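PDB 3N8H: pantothenate synthetase from Francisella tularensis subsp. tularensis, which probably catalyses the ATP-dependent condensation of pantoate with beta-alanine to give pantothenate, through a pantoyl-adenylate intermediate. Local coordinates for residues S41-A46 against A85-D90; G33-G38 against I81-S86; N18-Q23 against N50-V55. One frame throughout, in Å; residues are numbered along the deposited sequence.

In the fold
Leaving helix 10-18 near the N terminus, the chain passes through the loop 18-23, and contact 3 closes when strand 52-57 comes to lie against it. Between the two lie strand 26-31, the AMP-binding turn 33-38 and helix 37-49, so the later loops start inside this one and cross it. Contact 2 joins the turn to helix 77-86. Contact 1, nested inside it, starts further along helix 37-49 and finishes at the end of helix 77-86 and in the loop that follows. Contacts 1 and 2 thus tie the 33-46 region to that helix and loop beside the nucleotide, while contact 3 fastens a loop to the parallel sheet, its centre about 14 Å from that of contact 1.

Contact 1 of 3, residues S41-A46 against A85-D90; sequences SLIKKA and ASLDVD. With AMP (adenosine monophosphate), chain D.
I43 packs against L87 and V89 where crossover helix 37-49 of a Rossmann-like alpha/beta fold meets the turn that leaves a second helix, 77-86. The tight part is on the buried side. At chi1 -70° the branch methyl CG2 of I43 stands anti to the backbone N and reaches 3.6 Å from V89 CG2, and the same methyl, I43 CG2, lies 4.0 Å from L87 CD1. The side chains cross at about a right angle, and V55 of strand 52-57 touches both I43 and V89; isoleucine and valine suit the place because their branch methyls lie close to the backbone and fill the layer above V55. D88, at positive phi, forms the Schellman motif that ends helix 77-86 and turns the chain, so that L87 and V89 on either side of it can both meet I43.

The outer side is looser. K44 is exposed, and its extended chain gives L87 only a methylene, with K44 CE 4.2 Å from L87 CD2; lysine suits this edge because its aliphatic part can cover a leucine while its charge stays outside. On another face of helix 37-49, L42 borders the nucleotide: L42 CD1 lies 3.7 Å from AMP N3, and L42 CD2 3.6 Å from AMP O4' of the ribose.

Contact 2 of 3, residues G33-G38 against I81-S86; sequences GALHNG and IQILAS. With AMP (adenosine monophosphate), chain D.
L35 holds CG anti to its carbonyl carbon (chi1 -59°) and extends onward through chi2, which carries one methyl, CD1, into the side of helix 77-86. There L35 CD1 settles on the branch point of L84, 3.6 Å from L84 CG, with L84 CD2 at 3.8 Å; the two leucines cross at about a right angle. I83 adds a lighter touch through its branch methyl, I83 CG2 being 4.2 Å from L35 CD1. Leucine fits here because a single forked arm can span the gap from the turn to the helix. D80, one turn back from L84 on that helix, accepts the backbone N-H groups of A34 and L35 on its two carboxylate oxygens, fixing the turn from which L35 reaches. Within the 81-86 segment S86 OG donates to I83 O over 2.8 Å.

H36 turns the other way. It is the N-cap residue of helix 37-49, and with CG between the backbone N and the carbonyl carbon (chi1 52°) its ring folds back, letting H36 ND1 accept a bent, weak bond of 2.8 Å from G38 N. The imidazole stacks on H39, and its edge faces adenine, with H36 CE1 3.4 Å from AMP N7. Glycine suits position 38, since the H36 ring crowds the backbone there and G38 CA lies 3.7 Å from AMP C6. Residues 36-39, HNGH, form the HIGH-type motif of the HUP nucleotide-binding fold, with H39 NE2 itself hydrogen-bonded to AMP.

Contact 3 of 3, residues N18-Q23 against N50-V55; sequences NSLIKQ and NDVVIV
D51 OD2 accepts a hydrogen bond from the backbone N of K25, just beyond the loop 18-23, and the same oxygen, D51 OD2, passes 3.7 Å from Q23 O. Two acceptors face each other in that second approach, so it is mere proximity, and the K25 bond is what places the carboxylate. With CG beside its own backbone N (chi1 -57°), the short aspartate side chain holds its carboxylate next to the K25 N-H.

The apolar half of the contact is a single meeting, tip to tip: L20 CD1 lies 4.0 Å from V52 CG1. L20 is stretched out through chi2 (178°), which lets a leucine on a loop reach the sheet, where it also rests on I26. V52, compact and beta-branched, suits a strand, and its backbone is hydrogen-bonded to K25 and G27. Just before the strand, N50 is held at both ends of its amide, with N50 ND2 bonded to A46 O and Y148 OH, and N50 OD1 to N146.

Plain packing away from the annotated sites, the contact joins the loop after helix 10-18 to the start of strand 52-57, which runs parallel to its neighbour 26-31 in the sheet of a Rossmann-like fold.

Contact 1 of 3, residues S41-A46 against A85-D90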
loop_
_atom_site.group_PDB
_atom_site.type_symbol
_atom_site.label_atom_id
_atom_site.label_comp_id
_atom_site.label_asym_id
_atom_site.label_seq_id
_atom_site.Cartn_x
_atom_site.Cartn_y
_atom_site.Cartn_z
ATOM N N SER A 41 -23.470 -0.433 -17.039
ATOM C CA SER A 41 -24.060 0.792 -16.516
ATOM C C SER A 41 -22.950 1.679 -15.999
ATOM O O SER A 41 -22.997 2.897 -16.163
ATOM C CB SER A 41 -25.098 0.514 -15.431
ATOM O OG SER A 41 -24.503 -0.114 -14.316
ATOM N N LEU A 42 -21.937 1.072 -15.384
ATOM C CA LEU A 42 -20.798 1.860 -14.908
ATOM C C LEU A 42 -20.079 2.525 -16.086
ATOM O O LEU A 42 -19.714 3.712 -16.042
ATOM C CB LEU A 42 -19.823 1.014 -14.099
ATOM C CG LEU A 42 -20.069 0.845 -12.585
ATOM C CD1 LEU A 42 -21.479 0.368 -12.278
ATOM C CD2 LEU A 42 -19.062 -0.118 -11.992
ATOM N N ILE A 43 -19.873 1.755 -17.138
ATOM C CA ILE A 43 -19.214 2.296 -18.333
ATOM C C ILE A 43 -19.963 3.472 -18.933
ATOM O O ILE A 43 -19.352 4.478 -19.284
ATOM C CB ILE A 43 -18.953 1.217 -19.365
ATOM C CG1 ILE A 43 -17.858 0.289 -18.829
ATOM C CG2 ILE A 43 -18.460 1.840 -20.681
ATOM C CD1 ILE A 43 -17.984 -1.145 -19.337
ATOM N N LYS A 44 -21.283 3.351 -19.018
ATOM C CA LYS A 44 -22.121 4.422 -19.541
ATOM C C LYS A 44 -22.046 5.677 -18.672
ATOM O O LYS A 44 -21.980 6.794 -19.176
ATOM C CB LYS A 44 -23.558 3.941 -19.684
ATOM C CG LYS A 44 -23.773 3.051 -20.888
ATOM C CD LYS A 44 -25.208 2.593 -20.991
ATOM C CE LYS A 44 -25.480 2.010 -22.372
ATOM N NZ LYS A 44 -26.781 1.278 -22.364
ATOM N N LYS A 45 -22.040 5.485 -17.362
ATOM C CA LYS A 45 -21.885 6.607 -16.466
ATOM C C LYS A 45 -20.537 7.312 -16.684
ATOM O O LYS A 45 -20.485 8.539 -16.837
ATOM C CB LYS A 45 -22.026 6.144 -15.018
ATOM C CG LYS A 45 -22.066 7.279 -14.015
ATOM C CD LYS A 45 -23.349 8.100 -14.139
ATOM C CE LYS A 45 -23.333 9.286 -13.171
ATOM N NZ LYS A 45 -24.285 10.374 -13.562
ATOM N N ALA A 46 -19.448 6.541 -16.674
ATOM C CA ALA A 46 -18.131 7.073 -16.980
ATOM C C ALA A 46 -18.118 7.828 -18.323
ATOM O O ALA A 46 -17.552 8.932 -18.425
ATOM C CB ALA A 46 -17.077 5.970 -16.959
ATOM N N ALA A 85 -15.947 -2.259 -27.278
ATOM C CA ALA A 85 -15.930 -1.575 -28.565
ATOM C C ALA A 85 -17.289 -0.957 -28.973
ATOM O O ALA A 85 -17.329 0.146 -29.529
ATOM C CB ALA A 85 -15.391 -2.505 -29.650
ATOM N N SER A 86 -18.401 -1.642 -28.698
ATOM C CA SER A 86 -19.715 -1.086 -29.049
ATOM C C SER A 86 -20.137 0.036 -28.097
ATOM O O SER A 86 -21.078 0.792 -28.373
ATOM C CB SER A 86 -20.799 -2.182 -29.117
ATOM O OG SER A 86 -20.957 -2.841 -27.873
ATOM N N LEU A 87 -19.441 0.114 -26.965
ATOM C CA LEU A 87 -19.639 1.177 -25.991
ATOM C C LEU A 87 -18.684 2.345 -26.221
ATOM O O LEU A 87 -18.655 3.302 -25.439
ATOM C CB LEU A 87 -19.471 0.618 -24.571
ATOM C CG LEU A 87 -20.647 -0.257 -24.114
ATOM C CD1 LEU A 87 -20.363 -0.965 -22.795
ATOM C CD2 LEU A 87 -21.946 0.574 -24.040
ATOM N N ASP A 88 -17.899 2.251 -27.295
ATOM C CA ASP A 88 -16.920 3.277 -27.652
ATOM C C ASP A 88 -15.923 3.558 -26.519
ATOM O O ASP A 88 -15.417 4.676 -26.373
ATOM C CB ASP A 88 -17.615 4.556 -28.137
ATOM C CG ASP A 88 -18.367 4.346 -29.456
ATOM O OD1 ASP A 88 -17.773 3.752 -30.373
ATOM O OD2 ASP A 88 -19.541 4.765 -29.583
ATOM N N VAL A 89 -15.638 2.532 -25.725
ATOM C CA VAL A 89 -14.597 2.635 -24.706
ATOM C C VAL A 89 -13.245 2.955 -25.349
ATOM O O VAL A 89 -12.863 2.332 -26.324
ATOM C CB VAL A 89 -14.487 1.340 -23.852
ATOM C CG1 VAL A 89 -13.219 1.377 -23.019
ATOM C CG2 VAL A 89 -15.707 1.200 -22.943
ATOM N N ASP A 90 -12.527 3.926 -24.790
ATOM C CA ASP A 90 -11.291 4.402 -25.394
ATOM C C ASP A 90 -10.135 3.431 -25.195
ATOM O O ASP A 90 -9.424 3.125 -26.150
ATOM C CB ASP A 90 -10.940 5.809 -24.890
ATOM C CG ASP A 90 -12.077 6.795 -25.108
ATOM O OD1 ASP A 90 -12.723 7.190 -24.113
ATOM O OD2 ASP A 90 -12.351 7.145 -26.281
HETATM P P AMP D . -16.415 -7.381 -10.705
HETATM O O1P AMP D . -16.049 -7.475 -12.183
HETATM O O2P AMP D . -17.548 -8.246 -10.243
HETATM O O3P AMP D . -15.235 -7.443 -9.805
HETATM O "O5'" AMP D . -17.107 -5.917 -10.608
HETATM C "C5'" AMP D . -16.532 -4.755 -11.208
HETATM C "C4'" AMP D . -17.308 -3.525 -10.806
HETATM O "O4'" AMP D . -18.684 -3.657 -11.284
HETATM C "C3'" AMP D . -17.387 -3.296 -9.286
HETATM O "O3'" AMP D . -17.400 -1.886 -9.008
HETATM C "C2'" AMP D . -18.743 -3.900 -8.944
HETATM O "O2'" AMP D . -19.338 -3.452 -7.736
HETATM C "C1'" AMP D . -19.560 -3.516 -10.175
HETATM N N9 AMP D . -20.764 -4.341 -10.330
HETATM C C8 AMP D . -20.808 -5.693 -10.309
HETATM N N7 AMP D . -22.092 -6.129 -10.441
HETATM C C5 AMP D . -22.889 -5.034 -10.519
HETATM C C6 AMP D . -24.340 -4.791 -10.666
HETATM N N6 AMP D . -25.182 -5.835 -10.733
HETATM N N1 AMP D . -24.789 -3.523 -10.721
HETATM C C2 AMP D . -23.918 -2.491 -10.623
HETATM N N3 AMP D . -22.581 -2.632 -10.495
HETATM C C4 AMP D . -22.011 -3.864 -10.442
#

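Contact 2 of 3, residues G33-G38 against I81-S86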
loop_
_atom_site.group_PDB
_atom_site.type_symbol
_atom_site.label_atom_id
_atom_site.label_comp_id
_atom_site.label_asym_id
_atom_site.label_seq_id
_atom_site.Cartn_x
_atom_site.Cartn_y
_atom_site.Cartn_z
ATOM N N GLY A 33 -13.649 -8.764 -15.965
ATOM C CA GLY A 33 -14.057 -9.341 -17.240
ATOM C C GLY A 33 -15.429 -9.998 -17.168
ATOM O O GLY A 33 -16.140 -9.831 -16.173
ATOM N N ALA A 34 -15.803 -10.738 -18.220
ATOM C CA ALA A 34 -17.121 -11.411 -18.284
ATOM C C ALA A 34 -18.253 -10.401 -18.067
ATOM O O ALA A 34 -19.100 -10.547 -17.172
ATOM C CB ALA A 34 -17.197 -12.554 -17.274
ATOM N N LEU A 35 -18.253 -9.378 -18.914
ATOM C CA LEU A 35 -19.020 -8.160 -18.702
ATOM C C LEU A 35 -20.535 -8.318 -18.827
ATOM O O LEU A 35 -21.046 -8.883 -19.782
ATOM C CB LEU A 35 -18.560 -7.097 -19.691
ATOM C CG LEU A 35 -17.083 -6.754 -19.593
ATOM C CD1 LEU A 35 -16.679 -5.819 -20.733
ATOM C CD2 LEU A 35 -16.795 -6.137 -18.238
ATOM N N HIS A 36 -21.254 -7.776 -17.860
ATOM C CA HIS A 36 -22.688 -7.790 -17.916
ATOM C C HIS A 36 -23.248 -6.361 -17.791
ATOM O O HIS A 36 -22.505 -5.364 -17.707
ATOM C CB HIS A 36 -23.221 -8.684 -16.809
ATOM C CG HIS A 36 -22.667 -8.349 -15.461
ATOM N ND1 HIS A 36 -22.951 -7.162 -14.814
ATOM C CD2 HIS A 36 -21.839 -9.040 -14.639
ATOM C CE1 HIS A 36 -22.329 -7.144 -13.650
ATOM N NE2 HIS A 36 -21.649 -8.273 -13.515
ATOM N N ASN A 37 -24.572 -6.270 -17.832
ATOM C CA ASN A 37 -25.251 -4.989 -17.760
ATOM C C ASN A 37 -24.884 -4.181 -16.509
ATOM O O ASN A 37 -24.937 -2.940 -16.521
ATOM C CB ASN A 37 -26.763 -5.182 -17.908
ATOM C CG ASN A 37 -27.180 -5.423 -19.352
ATOM O OD1 ASN A 37 -26.423 -5.159 -20.280
ATOM N ND2 ASN A 37 -28.397 -5.906 -19.547
ATOM N N GLY A 38 -24.500 -4.875 -15.440
ATOM C CA GLY A 38 -23.960 -4.209 -14.268
ATOM C C GLY A 38 -22.750 -3.393 -14.690
ATOM O O GLY A 38 -22.707 -2.169 -14.527
ATOM N N ILE A 81 -14.364 -7.791 -25.287
ATOM C CA ILE A 81 -13.820 -6.828 -26.238
ATOM C C ILE A 81 -14.914 -6.276 -27.150
ATOM O O ILE A 81 -15.017 -5.059 -27.327
ATOM C CB ILE A 81 -12.661 -7.422 -27.058
ATOM C CG1 ILE A 81 -11.418 -7.556 -26.178
ATOM C CG2 ILE A 81 -12.355 -6.548 -28.285
ATOM C CD1 ILE A 81 -10.302 -8.361 -26.802
ATOM N N GLN A 82 -15.745 -7.158 -27.705
ATOM C CA GLN A 82 -16.878 -6.712 -28.536
ATOM C C GLN A 82 -17.827 -5.746 -27.802
ATOM O O GLN A 82 -18.280 -4.740 -28.379
ATOM C CB GLN A 82 -17.675 -7.901 -29.078
ATOM C CG GLN A 82 -17.051 -8.597 -30.272
ATOM C CD GLN A 82 -17.951 -9.707 -30.783
ATOM O OE1 GLN A 82 -18.578 -10.412 -29.992
ATOM N NE2 GLN A 82 -18.037 -9.856 -32.114
ATOM N N ILE A 83 -18.136 -6.063 -26.544
ATOM C CA ILE A 83 -18.986 -5.198 -25.733
ATOM C C ILE A 83 -18.393 -3.795 -25.575
ATOM O O ILE A 83 -19.063 -2.785 -25.821
ATOM C CB ILE A 83 -19.217 -5.806 -24.348
ATOM C CG1 ILE A 83 -20.244 -6.936 -24.452
ATOM C CG2 ILE A 83 -19.720 -4.750 -23.384
ATOM C CD1 ILE A 83 -19.832 -8.183 -23.754
ATOM N N LEU A 84 -17.125 -3.746 -25.178
ATOM C CA LEU A 84 -16.438 -2.490 -24.930
ATOM C C LEU A 84 -16.342 -1.634 -26.184
ATOM O O LEU A 84 -16.596 -0.423 -26.158
ATOM C CB LEU A 84 -15.052 -2.777 -24.367
ATOM C CG LEU A 84 -15.120 -3.405 -22.971
ATOM C CD1 LEU A 84 -13.748 -3.867 -22.523
ATOM C CD2 LEU A 84 -15.717 -2.405 -21.977
ATOM N N ALA A 85 -15.947 -2.259 -27.278
ATOM C CA ALA A 85 -15.930 -1.575 -28.565
ATOM C C ALA A 85 -17.289 -0.957 -28.973
ATOM O O ALA A 85 -17.329 0.146 -29.529
ATOM C CB ALA A 85 -15.391 -2.505 -29.650
ATOM N N SER A 86 -18.401 -1.642 -28.698
ATOM C CA SER A 86 -19.715 -1.086 -29.049
ATOM C C SER A 86 -20.137 0.036 -28.097
ATOM O O SER A 86 -21.078 0.792 -28.373
ATOM C CB SER A 86 -20.799 -2.182 -29.117
ATOM O OG SER A 86 -20.957 -2.841 -27.873
HETATM P P AMP D . -16.415 -7.381 -10.705
HETATM O O1P AMP D . -16.049 -7.475 -12.183
HETATM O O2P AMP D . -17.548 -8.246 -10.243
HETATM O O3P AMP D . -15.235 -7.443 -9.805
HETATM O "O5'" AMP D . -17.107 -5.917 -10.608
HETATM C "C5'" AMP D . -16.532 -4.755 -11.208
HETATM C "C4'" AMP D . -17.308 -3.525 -10.806
HETATM O "O4'" AMP D . -18.684 -3.657 -11.284
HETATM C "C3'" AMP D . -17.387 -3.296 -9.286
HETATM O "O3'" AMP D . -17.400 -1.886 -9.008
HETATM C "C2'" AMP D . -18.743 -3.900 -8.944
HETATM O "O2'" AMP D . -19.338 -3.452 -7.736
HETATM C "C1'" AMP D . -19.560 -3.516 -10.175
HETATM N N9 AMP D . -20.764 -4.341 -10.330
HETATM C C8 AMP D . -20.808 -5.693 -10.309
HETATM N N7 AMP D . -22.092 -6.129 -10.441
HETATM C C5 AMP D . -22.889 -5.034 -10.519
HETATM C C6 AMP D . -24.340 -4.791 -10.666
HETATM N N6 AMP D . -25.182 -5.835 -10.733
HETATM N N1 AMP D . -24.789 -3.523 -10.721
HETATM C C2 AMP D . -23.918 -2.491 -10.623
HETATM N N3 AMP D . -22.581 -2.632 -10.495
HETATM C C4 AMP D . -22.011 -3.864 -10.442
#

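Contact 3 of 3, residues N18-Q23 against N50-V55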
loop_
_atom_site.group_PDB
_atom_site.type_symbol
_atom_site.label_atom_id
_atom_site.label_comp_id
_atom_site.label_asym_id
_atom_site.label_seq_id
_atom_site.Cartn_x
_atom_site.Cartn_y
_atom_site.Cartn_z
ATOM N N ASN A 18 0.352 8.383 -21.158
ATOM C CA ASN A 18 1.222 9.555 -21.120
ATOM C C ASN A 18 0.997 10.490 -22.299
ATOM O O ASN A 18 1.508 11.611 -22.320
ATOM C CB ASN A 18 2.690 9.141 -21.008
ATOM C CG ASN A 18 3.009 8.499 -19.669
ATOM O OD1 ASN A 18 2.249 8.635 -18.707
ATOM N ND2 ASN A 18 4.134 7.797 -19.601
ATOM N N SER A 19 0.209 10.028 -23.267
ATOM C CA SER A 19 -0.116 10.819 -24.453
ATOM C C SER A 19 -1.344 11.706 -24.262
ATOM O O SER A 19 -1.648 12.540 -25.109
ATOM C CB SER A 19 -0.328 9.904 -25.658
ATOM O OG SER A 19 -0.474 8.556 -25.250
ATOM N N LEU A 20 -2.059 11.525 -23.154
ATOM C CA LEU A 20 -3.260 12.317 -22.908
ATOM C C LEU A 20 -2.909 13.702 -22.359
ATOM O O LEU A 20 -2.023 13.832 -21.516
ATOM C CB LEU A 20 -4.199 11.585 -21.942
ATOM C CG LEU A 20 -4.582 10.153 -22.327
ATOM C CD1 LEU A 20 -5.475 9.526 -21.270
ATOM C CD2 LEU A 20 -5.253 10.112 -23.692
ATOM N N ILE A 21 -3.596 14.737 -22.837
ATOM C CA ILE A 21 -3.409 16.068 -22.260
ATOM C C ILE A 21 -4.261 16.232 -20.990
ATOM O O ILE A 21 -5.289 15.559 -20.826
ATOM C CB ILE A 21 -3.654 17.209 -23.294
ATOM C CG1 ILE A 21 -3.338 18.584 -22.685
ATOM C CG2 ILE A 21 -5.074 17.165 -23.825
ATOM C CD1 ILE A 21 -1.921 18.727 -22.125
ATOM N N LYS A 22 -3.813 17.106 -20.089
ATOM C CA LYS A 22 -4.441 17.295 -18.777
ATOM C C LYS A 22 -5.892 17.768 -18.881
ATOM O O LYS A 22 -6.688 17.577 -17.953
ATOM C CB LYS A 22 -3.627 18.303 -17.962
ATOM C CG LYS A 22 -3.487 19.662 -18.655
ATOM C CD LYS A 22 -2.246 20.429 -18.201
ATOM C CE LYS A 22 -0.974 19.931 -18.889
ATOM N NZ LYS A 22 0.235 20.704 -18.467
ATOM N N GLN A 23 -6.222 18.386 -20.013
ATOM C CA GLN A 23 -7.564 18.896 -20.275
ATOM C C GLN A 23 -8.600 17.778 -20.266
ATOM O O GLN A 23 -9.784 18.012 -20.029
ATOM C CB GLN A 23 -7.594 19.593 -21.637
ATOM C CG GLN A 23 -6.400 20.504 -21.888
ATOM C CD GLN A 23 -6.221 21.527 -20.788
ATOM O OE1 GLN A 23 -7.141 21.783 -20.006
ATOM N NE2 GLN A 23 -5.034 22.119 -20.717
ATOM N N ASN A 50 -16.823 11.858 -18.751
ATOM C CA ASN A 50 -15.385 11.959 -19.010
ATOM C C ASN A 50 -15.060 12.022 -20.503
ATOM O O ASN A 50 -15.876 11.638 -21.334
ATOM C CB ASN A 50 -14.643 10.776 -18.382
ATOM C CG ASN A 50 -14.782 10.726 -16.858
ATOM O OD1 ASN A 50 -13.958 11.285 -16.112
ATOM N ND2 ASN A 50 -15.800 10.028 -16.392
ATOM N N ASP A 51 -13.859 12.497 -20.830
ATOM C CA ASP A 51 -13.407 12.583 -22.219
ATOM C C ASP A 51 -12.741 11.271 -22.617
ATOM O O ASP A 51 -12.781 10.858 -23.783
ATOM C CB ASP A 51 -12.403 13.722 -22.395
ATOM C CG ASP A 51 -12.955 15.063 -21.960
ATOM O OD1 ASP A 51 -13.870 15.568 -22.634
ATOM O OD2 ASP A 51 -12.470 15.618 -20.947
ATOM N N VAL A 52 -12.125 10.624 -21.634
ATOM C CA VAL A 52 -11.436 9.363 -21.856
ATOM C C VAL A 52 -11.914 8.346 -20.833
ATOM O O VAL A 52 -11.912 8.608 -19.626
ATOM C CB VAL A 52 -9.920 9.525 -21.734
ATOM C CG1 VAL A 52 -9.204 8.228 -22.085
ATOM C CG2 VAL A 52 -9.442 10.674 -22.610
ATOM N N VAL A 53 -12.348 7.190 -21.319
ATOM C CA VAL A 53 -12.754 6.110 -20.427
ATOM C C VAL A 53 -11.819 4.943 -20.635
ATOM O O VAL A 53 -11.515 4.546 -21.779
ATOM C CB VAL A 53 -14.241 5.672 -20.644
ATOM C CG1 VAL A 53 -14.614 4.466 -19.737
ATOM C CG2 VAL A 53 -15.168 6.831 -20.367
ATOM N N ILE A 54 -11.345 4.439 -19.505
ATOM C CA ILE A 54 -10.489 3.276 -19.427
ATOM C C ILE A 54 -11.226 2.190 -18.674
ATOM O O ILE A 54 -11.794 2.430 -17.596
ATOM C CB ILE A 54 -9.213 3.585 -18.608
ATOM C CG1 ILE A 54 -8.397 4.697 -19.265
ATOM C CG2 ILE A 54 -8.385 2.320 -18.379
ATOM C CD1 ILE A 54 -7.227 5.176 -18.392
ATOM N N VAL A 55 -11.209 0.988 -19.222
ATOM C CA VAL A 55 -11.780 -0.167 -18.533
ATOM C C VAL A 55 -10.663 -1.190 -18.365
ATOM O O VAL A 55 -9.947 -1.479 -19.325
ATOM C CB VAL A 55 -12.950 -0.773 -19.346
ATOM C CG1 VAL A 55 -13.369 -2.142 -18.791
ATOM C CG2 VAL A 55 -14.145 0.202 -19.387
#